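Side-chain contacts in putative cell surface protein (Streptococcus pyogenes, PDB 4OFQ), which probably acts as a cell-surface adhesin of the antigen I/II family, the modelled part being its C-terminal beta-sandwich region: residues D91-T94 and N95-E98; A114-A118 and S119-P123; V225-N229 and R230-L234; S267-T270 and K271-L275. All blocks are in the same frame, centred on the assembly; numbering follows the deposited sequence.

Interaction 1: D91-T94 and N95-E98; sequences DDVT and NLLE
Val93 meets Leu96 and Leu97 through its two methyl branches, one for each leucine. CG1 of Val93 lies 4.1 Å from CD1 of Leu96, and these two side chains cross at about a right angle. CG2, the other branch of Val93, lies 4.2 Å from CD1 of Leu97. Leu97 CG is anti to its carbonyl carbon (chi1 -57°), which sets it close to Val93 O, 3.6 Å away. Leu97 belongs to the strand and is buried. Leu96 is exposed. Tyr142 of helix 135-143 touches both Val93 and Leu96. Ile85 of strand 80-87 and Tyr151 of strand 149-157 pack on Leu97.

Two backbone bonds close the turn. Leu96 N donates to Val93 O at 2.9 Å, from above the carbonyl plane. Leu97 N reaches Thr94 O in a weak bond of 3.4 Å.

The polar side-chain bonds lie just upstream. Asp92 OD1 is gripped twice by Thr94, and both donors come from the same face of the carboxylate. The backbone N of Thr94 is 3.1 Å from Asp92 OD1 and sits well above the carboxylate plane. Thr94 OG1 donates to Asp92 OD1 at 2.8 Å, on the syn side. One water joins the two segments: it donates to Asp92 O and accepts from Asn95 N.

The Asp92-Thr94 bond through the backbone N makes an Asx turn. It leads into a short 3-10 turn that delivers the chain to strand 97-102, an outermost strand of the six-stranded mixed sheet.

Interaction 2: A114-A118 and S119-P123; sequences ALIKA and SGISP
Ser119 turns its hydroxyl back against the last turn of helix 110-119 and meets the carbonyl of Ile116. OG stands between its own backbone N and carbonyl carbon (chi1 71°), which aims it at Ile116 O, 2.6 Å away. It arrives tilted 25° from the carbonyl plane. Ser119 N reaches Ile116 O from the same face but much higher above the plane, at 3.2 Å. Ile116 O thus takes two bonds from one residue. Ser119 OG also accepts from Ile121 N at 3.0 Å, so the hydroxyl is both donor and acceptor. This second bond makes an ST turn at the C-terminal end of helix 110-119, where Gly120 is the first residue to leave helical angles. Gly120 takes a positive phi (97°), a conformation that glycine adopts readily.

Beyond the turn the chain folds back beside Ile116. CG2 of Ile116 meets CD of Pro123 at 3.8 Å, the two side chains crossing obliquely. The same methyl lies 4.4 Å from CG2 of Ile121, a looser touch. Ile173 of strand 164-174 packs on both Ile116 and Ser119. The Pro123 side chain is about 6 Å from the bound calcium ion, whose site includes the next residue, Val124.

Interaction 3: V225-N229 and R230-L234; sequences VVPTN and RGYDL
With CG between its backbone N and carbonyl carbon (chi1 58°) and its chain extended from CG to NE, Arg230 reaches across Val226 to the carbonyl of Pro227. Its NH1 donates to Pro227 O at 3.0 Å. The oxygen lies 4° out of the guanidinium plane, at the edge of the group, but the donor stands well above the carbonyl plane. NH1 also bonds to Ser306 O. NE makes a weak bond of 3.0 Å to Tyr232 O. Together these bonds help to hold the guanidinium in its rotation.

Val226 CG1 lies over one guanidinium face and also touches Arg230 CD at 3.6 Å, the two side chains crossing at about a right angle. Arg230 CD in turn sits 3.6 Å above one face of the Tyr232 ring, offset toward the rim. Tyr232 OH is 3.7 Å from Val226 CG1. The other branch of the valine, CG2, meets Leu234 CD2 at 4.0 Å, the side chains sliding past each other in opposite directions.

The loop joins strand 216-222 to strand 237-242. Ser32 of strand 32-33 packs on Pro227 and Arg230 and forms backbone bonds with Asn229 and Gly231, so the loop docks on strand 32-33, an outermost strand of the mixed sheet in the preceding region.

Interaction 4: S267-T270 and K271-L275; sequences SVIT and KGTDL
Thr270 O is gripped by two donors of Thr273. The hydroxyl OG1 of Thr273 donates to Thr270 O at 2.7 Å. The backbone N of Thr273 donates to the same Thr270 O at 3.1 Å. Both come from the same face of the carbonyl, tilted a little under 30° from its plane. Thr273 holds OG1 anti to its carbonyl carbon (chi1 -59°), which brings the hydroxyl to Thr270 O. The two hydroxyls, Thr270 OG1 and Thr273 OG1, stand 3.0 Å apart. A water adds a further tie: it donates to Thr273 OG1 and accepts from Thr270 N.

The rest of the contact is apolar. CG2 of Ile269, anti to the backbone N, touches Thr273 CB at 3.7 Å, with the two side chains at about a right angle. The same Ile269 CG2 meets Leu275 CD2 at 3.8 Å. Ile269 and Leu275 are both buried. Leu263 and Tyr278 also pack on Ile269, while Val255 and Ala257 of strand 248-257 pack on Leu275.

The Lys271 side chain is extended, and Asp260 OD1 bonds the backbone N of Lys271.

Residues Thr270 to Thr273 form a type II beta turn whose third position, with its positive phi, is Gly272. The turn follows strand 268-269, which pairs antiparallel with strand 261-262 in a small two-stranded sheet.

The four contacts come in series along the chain, interactions 1 and 2 in the antigen I/II C2 terminal region, 3 and 4 in the antigen C-terminal region. The centres of interactions 1 and 2 are 23 Å apart. Interaction 1 runs into strand 97-102, and interaction 2 sits at the end of helix 110-119, the next element along the chain. Interactions 3 and 4 have centres 18 Å apart and nearest atoms about 8 Å apart. Centres of interactions 1 and 4 are 53 Å apart, on opposite sides of the chain's centre, whereas interaction 3 lies nearer that centre. None of the four touches another. Each shapes a local turn or loop of this elongated, beta-rich adhesin fragment.

Interaction 1: D91-T94 and N95-E98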
loop_
_atom_site.group_PDB
_atom_site.type_symbol
_atom_site.label_atom_id
_atom_site.label_comp_id
_atom_site.label_asym_id
_atom_site.label_seq_id
_atom_site.Cartn_x
_atom_site.Cartn_y
_atom_site.Cartn_z
ATOM N N ASP A 91 -3.744 -15.481 -26.076
ATOM C CA ASP A 91 -2.643 -16.432 -25.871
ATOM C C ASP A 91 -1.869 -16.155 -24.586
ATOM O O ASP A 91 -1.516 -15.010 -24.304
ATOM C CB ASP A 91 -1.641 -16.409 -27.037
ATOM C CG ASP A 91 -2.209 -16.962 -28.331
ATOM O OD1 ASP A 91 -3.332 -17.497 -28.317
ATOM O OD2 ASP A 91 -1.510 -16.861 -29.364
ATOM N N ASP A 92 -1.599 -17.206 -23.820
ATOM C CA ASP A 92 -0.659 -17.116 -22.706
ATOM C C ASP A 92 0.745 -17.129 -23.306
ATOM O O ASP A 92 1.152 -18.125 -23.903
ATOM C CB ASP A 92 -0.853 -18.309 -21.767
ATOM C CG ASP A 92 0.179 -18.368 -20.654
ATOM O OD1 ASP A 92 0.900 -17.371 -20.425
ATOM O OD2 ASP A 92 0.266 -19.427 -19.998
ATOM N N VAL A 93 1.482 -16.028 -23.167
ATOM C CA VAL A 93 2.797 -15.939 -23.809
ATOM C C VAL A 93 3.951 -16.035 -22.816
ATOM O O VAL A 93 5.109 -15.805 -23.188
ATOM C CB VAL A 93 2.947 -14.666 -24.698
ATOM C CG1 VAL A 93 1.911 -14.658 -25.801
ATOM C CG2 VAL A 93 2.836 -13.396 -23.857
ATOM N N THR A 94 3.641 -16.399 -21.571
ATOM C CA THR A 94 4.667 -16.475 -20.527
ATOM C C THR A 94 5.843 -17.386 -20.910
ATOM O O THR A 94 6.993 -17.077 -20.616
ATOM C CB THR A 94 4.088 -16.922 -19.162
ATOM O OG1 THR A 94 3.397 -18.165 -19.313
ATOM C CG2 THR A 94 3.126 -15.875 -18.629
ATOM N N ASN A 95 5.559 -18.504 -21.573
ATOM C CA ASN A 95 6.619 -19.452 -21.906
ATOM C C ASN A 95 7.419 -19.040 -23.144
ATOM O O ASN A 95 8.374 -19.720 -23.526
ATOM C CB ASN A 95 6.054 -20.861 -22.080
ATOM C CG ASN A 95 5.413 -21.389 -20.809
ATOM O OD1 ASN A 95 4.533 -22.249 -20.856
ATOM N ND2 ASN A 95 5.845 -20.868 -19.663
ATOM N N LEU A 96 7.017 -17.932 -23.767
ATOM C CA LEU A 96 7.706 -17.431 -24.960
ATOM C C LEU A 96 8.707 -16.345 -24.612
ATOM O O LEU A 96 9.407 -15.834 -25.501
ATOM C CB LEU A 96 6.702 -16.862 -25.958
ATOM C CG LEU A 96 5.560 -17.794 -26.352
ATOM C CD1 LEU A 96 4.708 -17.134 -27.418
ATOM C CD2 LEU A 96 6.090 -19.143 -26.829
ATOM N N LEU A 97 8.759 -15.988 -23.325
ATOM C CA LEU A 97 9.568 -14.867 -22.852
ATOM C C LEU A 97 10.515 -15.291 -21.743
ATOM O O LEU A 97 10.105 -15.967 -20.791
ATOM C CB LEU A 97 8.658 -13.767 -22.273
ATOM C CG LEU A 97 7.577 -13.189 -23.186
ATOM C CD1 LEU A 97 6.608 -12.356 -22.359
ATOM C CD2 LEU A 97 8.215 -12.339 -24.273
ATOM N N GLU A 98 11.769 -14.862 -21.847
ATOM C CA GLU A 98 12.712 -15.025 -20.756
ATOM C C GLU A 98 12.353 -13.991 -19.712
ATOM O O GLU A 98 12.271 -12.804 -20.025
ATOM C CB GLU A 98 14.136 -14.749 -21.222
ATOM C CG GLU A 98 14.617 -15.638 -22.353
ATOM C CD GLU A 98 16.114 -15.557 -22.549
ATOM O OE1 GLU A 98 16.716 -14.561 -22.087
ATOM O OE2 GLU A 98 16.683 -16.491 -23.163
HETATM O O HOH W 1 3.215 -19.469 -22.919
#

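Interaction 2: A114-A118 and S119-P123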
loop_
_atom_site.group_PDB
_atom_site.type_symbol
_atom_site.label_atom_id
_atom_site.label_comp_id
_atom_site.label_asym_id
_atom_site.label_seq_id
_atom_site.Cartn_x
_atom_site.Cartn_y
_atom_site.Cartn_z
ATOM N N ALA A 114 24.019 -4.358 -24.017
ATOM C CA ALA A 114 24.272 -3.539 -25.195
ATOM C C ALA A 114 22.964 -3.080 -25.843
ATOM O O ALA A 114 22.847 -1.936 -26.288
ATOM C CB ALA A 114 25.134 -4.298 -26.195
ATOM N N LEU A 115 21.987 -3.979 -25.903
ATOM C CA LEU A 115 20.652 -3.637 -26.394
ATOM C C LEU A 115 20.007 -2.505 -25.595
ATOM O O LEU A 115 19.495 -1.548 -26.170
ATOM C CB LEU A 115 19.742 -4.869 -26.400
ATOM C CG LEU A 115 19.906 -5.771 -27.626
ATOM C CD1 LEU A 115 19.095 -7.050 -27.484
ATOM C CD2 LEU A 115 19.507 -5.026 -28.894
ATOM N N ILE A 116 20.025 -2.618 -24.271
ATOM C CA ILE A 116 19.524 -1.544 -23.418
ATOM C C ILE A 116 20.253 -0.215 -23.666
ATOM O O ILE A 116 19.609 0.830 -23.828
ATOM C CB ILE A 116 19.579 -1.943 -21.923
ATOM C CG1 ILE A 116 18.568 -3.056 -21.656
ATOM C CG2 ILE A 116 19.302 -0.739 -21.027
ATOM C CD1 ILE A 116 18.676 -3.678 -20.272
ATOM N N LYS A 117 21.582 -0.268 -23.720
ATOM C CA LYS A 117 22.416 0.923 -23.929
ATOM C C LYS A 117 22.067 1.667 -25.212
ATOM O O LYS A 117 21.975 2.898 -25.239
ATOM C CB LYS A 117 23.900 0.543 -23.988
ATOM C CG LYS A 117 24.558 0.281 -22.642
ATOM C CD LYS A 117 25.163 1.550 -22.054
ATOM C CE LYS A 117 25.907 1.259 -20.753
ATOM N NZ LYS A 117 25.028 0.640 -19.705
ATOM N N ALA A 118 21.891 0.912 -26.284
ATOM C CA ALA A 118 21.707 1.512 -27.598
ATOM C C ALA A 118 20.260 1.924 -27.853
ATOM O O ALA A 118 19.966 2.572 -28.856
ATOM C CB ALA A 118 22.188 0.562 -28.674
ATOM N N SER A 119 19.363 1.562 -26.938
ATOM C CA SER A 119 17.929 1.779 -27.150
ATOM C C SER A 119 17.432 3.194 -26.842
ATOM O O SER A 119 16.389 3.611 -27.346
ATOM C CB SER A 119 17.128 0.791 -26.313
ATOM O OG SER A 119 17.229 1.127 -24.943
ATOM N N GLY A 120 18.160 3.927 -26.007
ATOM C CA GLY A 120 17.688 5.225 -25.551
ATOM C C GLY A 120 17.032 5.100 -24.188
ATOM O O GLY A 120 16.778 6.097 -23.514
ATOM N N ILE A 121 16.780 3.856 -23.785
ATOM C CA ILE A 121 16.102 3.518 -22.534
ATOM C C ILE A 121 17.076 3.457 -21.356
ATOM O O ILE A 121 18.213 3.016 -21.502
ATOM C CB ILE A 121 15.337 2.164 -22.695
ATOM C CG1 ILE A 121 13.879 2.401 -23.090
ATOM C CG2 ILE A 121 15.424 1.299 -21.452
ATOM C CD1 ILE A 121 13.567 3.825 -23.521
ATOM N N SER A 122 16.623 3.897 -20.184
ATOM C CA SER A 122 17.501 4.015 -19.028
ATOM C C SER A 122 16.842 3.545 -17.729
ATOM O O SER A 122 16.426 4.373 -16.912
ATOM C CB SER A 122 17.943 5.473 -18.872
ATOM O OG SER A 122 18.985 5.601 -17.918
ATOM N N PRO A 123 16.755 2.217 -17.523
ATOM C CA PRO A 123 16.185 1.728 -16.260
ATOM C C PRO A 123 17.140 1.942 -15.090
ATOM O O PRO A 123 18.339 1.705 -15.218
ATOM C CB PRO A 123 15.992 0.237 -16.518
ATOM C CG PRO A 123 17.015 -0.104 -17.524
ATOM C CD PRO A 123 17.192 1.115 -18.396
HETATM O O HOH W 2 19.880 3.767 -23.952
#

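Interaction 3: V225-N229 and R230-L234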
loop_
_atom_site.group_PDB
_atom_site.type_symbol
_atom_site.label_atom_id
_atom_site.label_comp_id
_atom_site.label_asym_id
_atom_site.label_seq_id
_atom_site.Cartn_x
_atom_site.Cartn_y
_atom_site.Cartn_z
ATOM N N VAL A 225 -5.673 9.246 11.292
ATOM C CA VAL A 225 -6.707 9.712 10.373
ATOM C C VAL A 225 -6.445 9.136 8.971
ATOM O O VAL A 225 -5.374 9.337 8.394
ATOM C CB VAL A 225 -6.760 11.235 10.313
ATOM C CG1 VAL A 225 -7.734 11.671 9.232
ATOM C CG2 VAL A 225 -7.168 11.820 11.698
ATOM N N VAL A 226 -7.423 8.406 8.442
ATOM C CA VAL A 226 -7.334 7.856 7.094
ATOM C C VAL A 226 -7.654 8.973 6.117
ATOM O O VAL A 226 -8.732 9.560 6.181
ATOM C CB VAL A 226 -8.327 6.695 6.914
ATOM C CG1 VAL A 226 -8.237 6.102 5.519
ATOM C CG2 VAL A 226 -8.052 5.615 7.946
ATOM N N PRO A 227 -6.713 9.280 5.216
ATOM C CA PRO A 227 -6.829 10.454 4.349
ATOM C C PRO A 227 -7.689 10.199 3.134
ATOM O O PRO A 227 -7.890 9.035 2.757
ATOM C CB PRO A 227 -5.386 10.685 3.894
ATOM C CG PRO A 227 -4.829 9.278 3.809
ATOM C CD PRO A 227 -5.437 8.563 5.007
ATOM N N THR A 228 -8.170 11.277 2.517
ATOM C CA THR A 228 -8.902 11.167 1.266
ATOM C C THR A 228 -7.912 10.980 0.129
ATOM O O THR A 228 -6.703 11.099 0.332
ATOM C CB THR A 228 -9.784 12.402 0.986
ATOM O OG1 THR A 228 -8.957 13.565 0.890
ATOM C CG2 THR A 228 -10.791 12.602 2.103
ATOM N N ASN A 229 -8.437 10.689 -1.059
ATOM C CA ASN A 229 -7.611 10.356 -2.220
ATOM C C ASN A 229 -6.704 9.147 -1.945
ATOM O O ASN A 229 -5.522 9.122 -2.307
ATOM C CB ASN A 229 -6.817 11.574 -2.701
ATOM C CG ASN A 229 -6.483 11.508 -4.183
ATOM O OD1 ASN A 229 -5.337 11.705 -4.577
ATOM N ND2 ASN A 229 -7.487 11.222 -5.009
ATOM N N ARG A 230 -7.282 8.157 -1.278
ATOM C CA ARG A 230 -6.611 6.899 -1.007
ATOM C C ARG A 230 -7.062 5.867 -2.048
ATOM O O ARG A 230 -8.088 6.053 -2.718
ATOM C CB ARG A 230 -6.956 6.425 0.405
ATOM C CG ARG A 230 -8.457 6.258 0.614
ATOM C CD ARG A 230 -8.740 5.735 1.982
ATOM N NE ARG A 230 -10.159 5.535 2.226
ATOM C CZ ARG A 230 -10.958 6.451 2.751
ATOM N NH1 ARG A 230 -10.476 7.650 3.076
ATOM N NH2 ARG A 230 -12.238 6.166 2.948
ATOM N N GLY A 231 -6.295 4.789 -2.195
ATOM C CA GLY A 231 -6.612 3.757 -3.169
ATOM C C GLY A 231 -7.249 2.502 -2.583
ATOM O O GLY A 231 -7.194 1.421 -3.187
ATOM N N TYR A 232 -7.882 2.645 -1.423
ATOM C CA TYR A 232 -8.426 1.497 -0.709
ATOM C C TYR A 232 -9.634 1.887 0.132
ATOM O O TYR A 232 -9.791 3.045 0.524
ATOM C CB TYR A 232 -7.368 0.895 0.226
ATOM C CG TYR A 232 -6.796 1.906 1.198
ATOM C CD1 TYR A 232 -5.697 2.685 0.850
ATOM C CD2 TYR A 232 -7.360 2.088 2.455
ATOM C CE1 TYR A 232 -5.176 3.613 1.715
ATOM C CE2 TYR A 232 -6.846 3.007 3.329
ATOM C CZ TYR A 232 -5.757 3.769 2.962
ATOM O OH TYR A 232 -5.255 4.701 3.835
ATOM N N ASP A 233 -10.458 0.895 0.425
ATOM C CA ASP A 233 -11.561 1.046 1.370
ATOM C C ASP A 233 -11.161 0.467 2.717
ATOM O O ASP A 233 -10.116 -0.171 2.840
ATOM C CB ASP A 233 -12.791 0.337 0.818
ATOM C CG ASP A 233 -13.172 0.858 -0.541
ATOM O OD1 ASP A 233 -13.285 2.089 -0.662
ATOM O OD2 ASP A 233 -13.307 0.055 -1.492
ATOM N N LEU A 234 -11.995 0.679 3.728
ATOM C CA LEU A 234 -11.656 0.270 5.091
ATOM C C LEU A 234 -12.251 -1.087 5.480
ATOM O O LEU A 234 -13.447 -1.301 5.329
ATOM C CB LEU A 234 -12.107 1.340 6.081
ATOM C CG LEU A 234 -11.305 2.644 6.013
ATOM C CD1 LEU A 234 -11.925 3.748 6.880
ATOM C CD2 LEU A 234 -9.860 2.371 6.420
#

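Interaction 4: S267-T270 and K271-L275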
loop_
_atom_site.group_PDB
_atom_site.type_symbol
_atom_site.label_atom_id
_atom_site.label_comp_id
_atom_site.label_asym_id
_atom_site.label_seq_id
_atom_site.Cartn_x
_atom_site.Cartn_y
_atom_site.Cartn_z
ATOM N N SER A 267 -25.120 10.442 4.093
ATOM C CA SER A 267 -25.220 11.000 5.438
ATOM C C SER A 267 -23.835 11.330 5.990
ATOM O O SER A 267 -22.845 10.725 5.592
ATOM C CB SER A 267 -25.954 10.040 6.376
ATOM O OG SER A 267 -25.190 8.868 6.606
ATOM N N VAL A 268 -23.773 12.293 6.909
ATOM C CA VAL A 268 -22.508 12.724 7.490
ATOM C C VAL A 268 -22.519 12.559 9.005
ATOM O O VAL A 268 -23.480 12.932 9.671
ATOM C CB VAL A 268 -22.211 14.199 7.167
ATOM C CG1 VAL A 268 -20.942 14.663 7.892
ATOM C CG2 VAL A 268 -22.086 14.401 5.668
ATOM N N ILE A 269 -21.452 11.979 9.536
ATOM C CA ILE A 269 -21.247 11.898 10.973
ATOM C C ILE A 269 -20.233 12.980 11.304
ATOM O O ILE A 269 -19.104 12.939 10.827
ATOM C CB ILE A 269 -20.710 10.507 11.385
ATOM C CG1 ILE A 269 -21.760 9.429 11.099
ATOM C CG2 ILE A 269 -20.322 10.485 12.849
ATOM C CD1 ILE A 269 -21.228 8.010 11.186
ATOM N N THR A 270 -20.639 13.961 12.101
ATOM C CA THR A 270 -19.781 15.102 12.368
ATOM C C THR A 270 -18.673 14.791 13.362
ATOM O O THR A 270 -18.811 13.921 14.222
ATOM C CB THR A 270 -20.592 16.302 12.849
ATOM O OG1 THR A 270 -21.269 15.959 14.064
ATOM C CG2 THR A 270 -21.611 16.673 11.793
ATOM N N LYS A 271 -17.557 15.491 13.210
ATOM C CA LYS A 271 -16.460 15.408 14.164
ATOM C C LYS A 271 -16.994 15.625 15.579
ATOM O O LYS A 271 -17.792 16.540 15.812
ATOM C CB LYS A 271 -15.405 16.459 13.817
ATOM C CG LYS A 271 -14.262 16.578 14.808
ATOM C CD LYS A 271 -13.245 17.594 14.299
ATOM C CE LYS A 271 -12.173 17.860 15.334
ATOM N NZ LYS A 271 -11.028 18.597 14.736
ATOM N N GLY A 272 -16.591 14.760 16.506
ATOM C CA GLY A 272 -17.035 14.860 17.889
ATOM C C GLY A 272 -18.193 13.945 18.246
ATOM O O GLY A 272 -18.525 13.791 19.421
ATOM N N THR A 273 -18.813 13.340 17.234
ATOM C CA THR A 273 -19.943 12.431 17.454
ATOM C C THR A 273 -19.494 11.119 18.119
ATOM O O THR A 273 -18.453 10.564 17.786
ATOM C CB THR A 273 -20.667 12.096 16.124
ATOM O OG1 THR A 273 -21.150 13.302 15.523
ATOM C CG2 THR A 273 -21.841 11.152 16.361
ATOM N N ASP A 274 -20.291 10.639 19.065
ATOM C CA ASP A 274 -20.069 9.359 19.712
ATOM C C ASP A 274 -20.214 8.208 18.714
ATOM O O ASP A 274 -21.230 8.104 18.033
ATOM C CB ASP A 274 -21.109 9.183 20.818
ATOM C CG ASP A 274 -20.763 8.057 21.758
ATOM O OD1 ASP A 274 -20.965 6.885 21.368
ATOM O OD2 ASP A 274 -20.284 8.346 22.875
ATOM N N LEU A 275 -19.217 7.329 18.639
ATOM C CA LEU A 275 -19.268 6.239 17.661
ATOM C C LEU A 275 -19.476 4.862 18.282
ATOM O O LEU A 275 -19.264 3.863 17.606
ATOM C CB LEU A 275 -17.987 6.214 16.819
ATOM C CG LEU A 275 -17.687 7.498 16.053
ATOM C CD1 LEU A 275 -16.359 7.386 15.296
ATOM C CD2 LEU A 275 -18.827 7.839 15.102
HETATM O O HOH W 3 -23.169 13.246 13.514
#